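Sister chromatid cohesion protein (PDB 5T8V) probably helps load cohesin onto chromatin; this chain is the C-terminal HEAT-repeat part of the Scc2 loader. Local coordinates at residues A[54-67]-A[124-136]. Sequence-based numbering, arbitrary orientation.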
ATOM      1  N   LEU A  54     -58.760  41.695 -19.624  1.00 32.94           N
ATOM      2  CA  LEU A  54     -57.995  41.480 -20.843  1.00 31.13           C
ATOM      3  C   LEU A  54     -57.575  40.020 -20.931  1.00 29.62           C
ATOM      4  O   LEU A  54     -57.189  39.410 -19.929  1.00 29.42           O
ATOM      5  CB  LEU A  54     -56.762  42.387 -20.872  1.00 30.58           C
ATOM      6  CG  LEU A  54     -57.024  43.897 -20.865  1.00 31.91           C
ATOM      7  CD1 LEU A  54     -55.726  44.664 -20.695  1.00 31.21           C
ATOM      8  CD2 LEU A  54     -57.731  44.338 -22.136  1.00 33.76           C
ATOM      9  N   ALA A  55     -57.660  39.459 -22.133  1.00 24.24           N
ATOM     10  CA  ALA A  55     -57.305  38.063 -22.327  1.00 23.48           C
ATOM     11  C   ALA A  55     -55.791  37.879 -22.257  1.00 22.97           C
ATOM     12  O   ALA A  55     -55.014  38.830 -22.355  1.00 22.14           O
ATOM     13  CB  ALA A  55     -57.838  37.555 -23.665  1.00 24.35           C
ATOM     14  N   ALA A  56     -55.374  36.626 -22.082  1.00 36.33           N
ATOM     15  CA  ALA A  56     -53.949  36.340 -21.946  1.00 36.18           C
ATOM     16  C   ALA A  56     -53.132  36.782 -23.154  1.00 37.60           C
ATOM     17  O   ALA A  56     -52.029  37.322 -22.952  1.00 39.28           O
ATOM     18  CB  ALA A  56     -53.748  34.844 -21.676  1.00 35.64           C
ATOM     19  N   PRO A  57     -53.576  36.592 -24.400  1.00 26.35           N
ATOM     20  CA  PRO A  57     -52.740  36.993 -25.543  1.00 26.29           C
ATOM     21  C   PRO A  57     -52.572  38.501 -25.642  1.00 26.98           C
ATOM     22  O   PRO A  57     -51.462  39.005 -25.857  1.00 28.08           O
ATOM     23  CB  PRO A  57     -53.500  36.431 -26.752  1.00 26.22           C
ATOM     24  CG  PRO A  57     -54.428  35.403 -26.194  1.00 25.71           C
ATOM     25  CD  PRO A  57     -54.797  35.896 -24.837  1.00 25.84           C
ATOM     26  N   THR A  58     -53.675  39.236 -25.494  1.00 36.38           N
ATOM     27  CA  THR A  58     -53.582  40.690 -25.504  1.00 37.69           C
ATOM     28  C   THR A  58     -52.698  41.186 -24.367  1.00 36.43           C
ATOM     29  O   THR A  58     -51.923  42.135 -24.540  1.00 39.94           O
ATOM     30  CB  THR A  58     -54.978  41.320 -25.428  1.00 40.43           C
ATOM     31  OG1 THR A  58     -54.857  42.739 -25.272  1.00 41.93           O
ATOM     32  CG2 THR A  58     -55.782  40.768 -24.264  1.00 40.46           C
ATOM     33  N   GLN A  59     -52.790  40.551 -23.198  1.00 26.61           N
ATOM     34  CA  GLN A  59     -51.865  40.868 -22.115  1.00 24.53           C
ATOM     35  C   GLN A  59     -50.426  40.634 -22.548  1.00 23.95           C
ATOM     36  O   GLN A  59     -49.538  41.435 -22.237  1.00 23.80           O
ATOM     37  CB  GLN A  59     -52.192  40.032 -20.877  1.00 23.43           C
ATOM     38  CG  GLN A  59     -53.349  40.562 -20.046  1.00 24.15           C
ATOM     39  CD  GLN A  59     -52.987  41.820 -19.283  1.00 24.34           C
ATOM     40  OE1 GLN A  59     -51.946  42.427 -19.529  1.00 24.91           O
ATOM     41  NE2 GLN A  59     -53.842  42.214 -18.347  1.00 24.06           N
ATOM     42  N   THR A  60     -50.176  39.541 -23.272  1.00 23.00           N
ATOM     43  CA  THR A  60     -48.828  39.273 -23.768  1.00 23.50           C
ATOM     44  C   THR A  60     -48.328  40.422 -24.633  1.00 25.02           C
ATOM     45  O   THR A  60     -47.258  40.990 -24.378  1.00 26.66           O
ATOM     46  CB  THR A  60     -48.808  37.961 -24.557  1.00 23.17           C
ATOM     47  OG1 THR A  60     -49.099  36.867 -23.680  1.00 22.64           O
ATOM     48  CG2 THR A  60     -47.451  37.731 -25.203  1.00 20.00           C
ATOM     49  N   LYS A  61     -49.095  40.783 -25.664  1.00 23.62           N
ATOM     50  CA  LYS A  61     -48.649  41.847 -26.559  1.00 26.24           C
ATOM     51  C   LYS A  61     -48.443  43.157 -25.802  1.00 26.22           C
ATOM     52  O   LYS A  61     -47.456  43.869 -26.037  1.00 26.05           O
ATOM     53  CB  LYS A  61     -49.647  42.028 -27.701  1.00 28.36           C
ATOM     54  CG  LYS A  61     -49.674  40.850 -28.672  1.00 30.22           C
ATOM     55  CD  LYS A  61     -50.020  41.284 -30.093  1.00 33.79           C
ATOM     56  CE  LYS A  61     -51.303  40.635 -30.588  1.00 35.83           C
ATOM     57  NZ  LYS A  61     -51.892  41.382 -31.737  1.00 38.70           N
ATOM     58  N   LEU A  62     -49.357  43.492 -24.888  1.00 35.84           N
ATOM     59  CA  LEU A  62     -49.154  44.677 -24.062  1.00 37.25           C
ATOM     60  C   LEU A  62     -47.831  44.601 -23.314  1.00 38.20           C
ATOM     61  O   LEU A  62     -47.108  45.598 -23.211  1.00 39.61           O
ATOM     62  CB  LEU A  62     -50.308  44.845 -23.072  1.00 37.46           C
ATOM     63  CG  LEU A  62     -51.611  45.455 -23.588  1.00 39.70           C
ATOM     64  CD1 LEU A  62     -52.629  45.524 -22.462  1.00 39.30           C
ATOM     65  CD2 LEU A  62     -51.383  46.840 -24.181  1.00 41.83           C
ATOM     66  N   GLN A  63     -47.496  43.425 -22.784  1.00 35.46           N
ATOM     67  CA  GLN A  63     -46.224  43.272 -22.087  1.00 34.29           C
ATOM     68  C   GLN A  63     -45.056  43.549 -23.021  1.00 35.35           C
ATOM     69  O   GLN A  63     -44.113  44.262 -22.655  1.00 36.66           O
ATOM     70  CB  GLN A  63     -46.123  41.870 -21.489  1.00 32.05           C
ATOM     71  CG  GLN A  63     -47.087  41.633 -20.339  1.00 30.73           C
ATOM     72  CD  GLN A  63     -47.330  40.161 -20.068  1.00 29.07           C
ATOM     73  OE1 GLN A  63     -46.628  39.293 -20.589  1.00 28.22           O
ATOM     74  NE2 GLN A  63     -48.334  39.873 -19.249  1.00 28.54           N
ATOM     75  N   SER A  64     -45.101  43.003 -24.238  1.00 33.05           N
ATOM     76  CA  SER A  64     -44.029  43.253 -25.198  1.00 34.00           C
ATOM     77  C   SER A  64     -43.864  44.748 -25.457  1.00 34.90           C
ATOM     78  O   SER A  64     -42.755  45.292 -25.365  1.00 35.80           O
ATOM     79  CB  SER A  64     -44.316  42.506 -26.502  1.00 35.33           C
ATOM     80  OG  SER A  64     -43.257  42.674 -27.428  1.00 37.31           O
ATOM     81  N   ALA A  65     -44.966  45.432 -25.775  1.00 27.17           N
ATOM     82  CA  ALA A  65     -44.892  46.865 -26.044  1.00 29.23           C
ATOM     83  C   ALA A  65     -44.341  47.627 -24.842  1.00 29.88           C
ATOM     84  O   ALA A  65     -43.509  48.533 -24.995  1.00 31.17           O
ATOM     85  CB  ALA A  65     -46.274  47.388 -26.429  1.00 29.92           C
ATOM     86  N   LEU A  66     -44.793  47.270 -23.638  1.00 32.93           N
ATOM     87  CA  LEU A  66     -44.290  47.915 -22.429  1.00 32.57           C
ATOM     88  C   LEU A  66     -42.781  47.743 -22.304  1.00 32.08           C
ATOM     89  O   LEU A  66     -42.057  48.697 -21.992  1.00 32.42           O
ATOM     90  CB  LEU A  66     -45.001  47.345 -21.201  1.00 31.29           C
ATOM     91  CG  LEU A  66     -46.469  47.739 -21.025  1.00 31.26           C
ATOM     92  CD1 LEU A  66     -47.144  46.817 -20.024  1.00 30.32           C
ATOM     93  CD2 LEU A  66     -46.586  49.182 -20.573  1.00 32.47           C
ATOM     94  N   LYS A  67     -42.285  46.525 -22.536  1.00 32.26           N
ATOM     95  CA  LYS A  67     -40.844  46.298 -22.493  1.00 33.60           C
ATOM     96  C   LYS A  67     -40.123  47.171 -23.511  1.00 35.69           C
ATOM     97  O   LYS A  67     -39.051  47.719 -23.222  1.00 36.37           O
ATOM     98  CB  LYS A  67     -40.537  44.819 -22.731  1.00 33.17           C
ATOM     99  CG  LYS A  67     -39.071  44.521 -23.008  1.00 34.84           C
ATOM    100  CD  LYS A  67     -38.754  43.051 -22.765  1.00 35.34           C
ATOM    101  CE  LYS A  67     -37.555  42.585 -23.571  1.00 37.89           C
ATOM    102  NZ  LYS A  67     -37.905  42.325 -25.000  1.00 40.14           N
ATOM    103  N   GLU A 124     -55.141  31.985 -17.115  1.00 25.20           N
ATOM    104  CA  GLU A 124     -54.064  32.592 -17.892  1.00 25.61           C
ATOM    105  C   GLU A 124     -54.182  34.109 -17.896  1.00 25.80           C
ATOM    106  O   GLU A 124     -53.187  34.824 -17.713  1.00 27.22           O
ATOM    107  CB  GLU A 124     -54.082  32.049 -19.321  1.00 26.63           C
ATOM    108  CG  GLU A 124     -53.515  30.645 -19.452  1.00 27.84           C
ATOM    109  CD  GLU A 124     -53.490  30.156 -20.884  1.00 29.20           C
ATOM    110  OE1 GLU A 124     -54.498  29.571 -21.333  1.00 29.67           O
ATOM    111  OE2 GLU A 124     -52.463  30.366 -21.563  1.00 29.94           O
ATOM    112  N   ALA A 125     -55.397  34.621 -18.110  1.00 21.59           N
ATOM    113  CA  ALA A 125     -55.609  36.062 -18.068  1.00 20.63           C
ATOM    114  C   ALA A 125     -55.086  36.655 -16.765  1.00 20.37           C
ATOM    115  O   ALA A 125     -54.519  37.754 -16.755  1.00 21.52           O
ATOM    116  CB  ALA A 125     -57.094  36.374 -18.248  1.00 21.02           C
ATOM    117  N   ALA A 126     -55.253  35.931 -15.656  1.00 17.85           N
ATOM    118  CA  ALA A 126     -54.769  36.420 -14.369  1.00 17.69           C
ATOM    119  C   ALA A 126     -53.250  36.331 -14.276  1.00 16.74           C
ATOM    120  O   ALA A 126     -52.597  37.260 -13.789  1.00 17.10           O
ATOM    121  CB  ALA A 126     -55.418  35.633 -13.231  1.00 18.16           C
ATOM    122  N   ILE A 127     -52.672  35.216 -14.730  1.00 20.96           N
ATOM    123  CA  ILE A 127     -51.217  35.056 -14.704  1.00 21.90           C
ATOM    124  C   ILE A 127     -50.549  36.219 -15.429  1.00 23.49           C
ATOM    125  O   ILE A 127     -49.711  36.944 -14.868  1.00 24.67           O
ATOM    126  CB  ILE A 127     -50.819  33.705 -15.325  1.00 21.81           C
ATOM    127  CG1 ILE A 127     -51.357  32.554 -14.470  1.00 22.80           C
ATOM    128  CG2 ILE A 127     -49.302  33.589 -15.464  1.00 22.10           C
ATOM    129  CD1 ILE A 127     -51.229  31.188 -15.114  1.00 23.35           C
ATOM    130  N   ARG A 128     -50.923  36.423 -16.693  1.00 25.19           N
ATOM    131  CA  ARG A 128     -50.278  37.465 -17.477  1.00 26.92           C
ATOM    132  C   ARG A 128     -50.727  38.860 -17.062  1.00 26.65           C
ATOM    133  O   ARG A 128     -50.003  39.831 -17.312  1.00 26.64           O
ATOM    134  CB  ARG A 128     -50.528  37.215 -18.962  1.00 29.17           C
ATOM    135  CG  ARG A 128     -49.737  36.019 -19.470  1.00 30.42           C
ATOM    136  CD  ARG A 128     -49.633  35.991 -20.974  1.00 32.24           C
ATOM    137  NE  ARG A 128     -48.621  35.034 -21.421  1.00 31.74           N
ATOM    138  CZ  ARG A 128     -47.327  35.310 -21.562  1.00 30.49           C
ATOM    139  NH1 ARG A 128     -46.862  36.522 -21.293  1.00 30.70           N
ATOM    140  NH2 ARG A 128     -46.492  34.367 -21.973  1.00 29.78           N
ATOM    141  N   ALA A 129     -51.890  38.982 -16.418  1.00 22.79           N
ATOM    142  CA  ALA A 129     -52.247  40.246 -15.786  1.00 23.02           C
ATOM    143  C   ALA A 129     -51.247  40.599 -14.692  1.00 22.74           C
ATOM    144  O   ALA A 129     -50.753  41.732 -14.623  1.00 23.47           O
ATOM    145  CB  ALA A 129     -53.664  40.167 -15.218  1.00 23.50           C
ATOM    146  N   ALA A 130     -50.935  39.631 -13.825  1.00 20.30           N
ATOM    147  CA  ALA A 130     -49.911  39.844 -12.808  1.00 20.11           C
ATOM    148  C   ALA A 130     -48.589  40.236 -13.447  1.00 19.59           C
ATOM    149  O   ALA A 130     -47.936  41.193 -13.013  1.00 19.76           O
ATOM    150  CB  ALA A 130     -49.737  38.583 -11.961  1.00 19.73           C
ATOM    151  N   ARG A 131     -48.177  39.506 -14.488  1.00 17.17           N
ATOM    152  CA  ARG A 131     -46.931  39.848 -15.168  1.00 16.98           C
ATOM    153  C   ARG A 131     -46.942  41.301 -15.633  1.00 16.41           C
ATOM    154  O   ARG A 131     -45.964  42.037 -15.442  1.00 16.72           O
ATOM    155  CB  ARG A 131     -46.697  38.908 -16.346  1.00 17.48           C
ATOM    156  CG  ARG A 131     -45.374  39.151 -17.050  1.00 18.24           C
ATOM    157  CD  ARG A 131     -44.980  37.990 -17.936  1.00 19.40           C
ATOM    158  NE  ARG A 131     -43.553  38.024 -18.248  1.00 22.01           N
ATOM    159  CZ  ARG A 131     -43.021  38.569 -19.338  1.00 24.06           C
ATOM    160  NH1 ARG A 131     -43.789  39.143 -20.256  1.00 24.52           N
ATOM    161  NH2 ARG A 131     -41.707  38.537 -19.513  1.00 25.29           N
ATOM    162  N   THR A 132     -48.049  41.736 -16.239  1.00 20.90           N
ATOM    163  CA  THR A 132     -48.153  43.123 -16.682  1.00 22.66           C
ATOM    164  C   THR A 132     -48.001  44.087 -15.510  1.00 23.72           C
ATOM    165  O   THR A 132     -47.263  45.076 -15.597  1.00 24.60           O
ATOM    166  CB  THR A 132     -49.485  43.350 -17.397  1.00 23.00           C
ATOM    167  OG1 THR A 132     -49.517  42.576 -18.602  1.00 23.45           O
ATOM    168  CG2 THR A 132     -49.676  44.823 -17.747  1.00 24.55           C
ATOM    169  N   SER A 133     -48.702  43.822 -14.404  1.00 23.50           N
ATOM    170  CA  SER A 133     -48.593  44.695 -13.238  1.00 24.21           C
ATOM    171  C   SER A 133     -47.143  44.830 -12.790  1.00 24.36           C
ATOM    172  O   SER A 133     -46.636  45.946 -12.598  1.00 25.74           O
ATOM    173  CB  SER A 133     -49.458  44.155 -12.100  1.00 25.52           C
ATOM    174  OG  SER A 133     -50.829  44.171 -12.451  1.00 27.53           O
ATOM    175  N   MET A 134     -46.454  43.699 -12.621  1.00 24.91           N
ATOM    176  CA  MET A 134     -45.061  43.741 -12.186  1.00 23.97           C
ATOM    177  C   MET A 134     -44.214  44.564 -13.149  1.00 24.06           C
ATOM    178  O   MET A 134     -43.486  45.476 -12.735  1.00 23.72           O
ATOM    179  CB  MET A 134     -44.509  42.322 -12.061  1.00 22.98           C
ATOM    180  CG  MET A 134     -45.270  41.431 -11.086  1.00 23.06           C
ATOM    181  SD  MET A 134     -45.456  42.146  -9.441  1.00 24.77           S
ATOM    182  CE  MET A 134     -47.193  42.587  -9.458  1.00 25.23           C
ATOM    183  N   ARG A 135     -44.300  44.262 -14.448  1.00 28.73           N
ATOM    184  CA  ARG A 135     -43.510  45.015 -15.418  1.00 29.49           C
ATOM    185  C   ARG A 135     -43.789  46.509 -15.314  1.00 29.88           C
ATOM    186  O   ARG A 135     -42.865  47.327 -15.406  1.00 30.04           O
ATOM    187  CB  ARG A 135     -43.792  44.514 -16.831  1.00 29.68           C
ATOM    188  CG  ARG A 135     -43.138  45.358 -17.907  1.00 31.09           C
ATOM    189  CD  ARG A 135     -42.941  44.564 -19.177  1.00 32.74           C
ATOM    190  NE  ARG A 135     -41.907  43.545 -19.025  1.00 33.23           N
ATOM    191  CZ  ARG A 135     -41.720  42.537 -19.872  1.00 34.12           C
ATOM    192  NH1 ARG A 135     -42.504  42.399 -20.933  1.00 35.24           N
ATOM    193  NH2 ARG A 135     -40.754  41.658 -19.653  1.00 34.36           N
ATOM    194  N   ILE A 136     -45.054  46.885 -15.122  1.00 21.59           N
ATOM    195  CA  ILE A 136     -45.384  48.291 -14.904  1.00 23.74           C
ATOM    196  C   ILE A 136     -44.645  48.824 -13.685  1.00 25.07           C
ATOM    197  O   ILE A 136     -44.205  49.980 -13.663  1.00 25.33           O
ATOM    198  CB  ILE A 136     -46.909  48.468 -14.769  1.00 23.97           C
ATOM    199  CG1 ILE A 136     -47.574  48.262 -16.132  1.00 24.03           C
ATOM    200  CG2 ILE A 136     -47.251  49.854 -14.207  1.00 25.62           C
ATOM    201  CD1 ILE A 136     -49.084  48.172 -16.077  1.00 24.60           C
TER
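Gln63 pushes its extended side chain from helix 56-67 into a hole bounded by Arg128, Arg131, Thr132 and Arg135, and most of the polar contact is built around its amide. Gln63 OE1 accepts a fairly straight bond from Arg131 NH1 (2.9 Å, 159°); the oxygen lies in the guanidinium plane, whereas the donor stands above the carbonyl plane. Arg128 NH1 adds a weak, strongly bent bond to the same OE1. On the other branch, Gln63 NE2 donates within its amide plane to Thr132 OG1 (3.0 Å). Thr132 OG1 in turn donates to Gln59 OE1 at 2.6 Å, so Thr132 relays between two glutamines one helical turn apart. Gln59 reaches it through a bend at chi2 (-72°), which also lays NE2 against Ala129. At the C-terminal end, Arg135 NH1 makes a weak bond to the backbone Gln63 O, and Lys67 CB rests over one face of its guanidinium; NH1 also binds a citrate, probably from the crystallisation liquor.

Carbon packing runs alongside the polar contacts. Ala56 CB meets Glu124 CB at 3.7 Å, and the two alanines, Ala56 and Ala125, bring their CA atoms to 4.2 Å. Gln59 CB lies 3.8 Å from Arg128 CB. Further along, Leu66 CD1 touches Thr132 CG2 (3.9 Å) and Ile136 CG1.

The two helix segments run nearly parallel, crossing at 16°, within the helical N-terminal region of the fragment. Helix 190-213 supplies Asp199, which forms a salt bridge with Arg128 NE, while helix 9-36 packs on Leu66. With both ends of the Gln63 amide engaged, its rotation is probably fixed, and the arginine donors around OE1 would be expected to polarise its carbonyl.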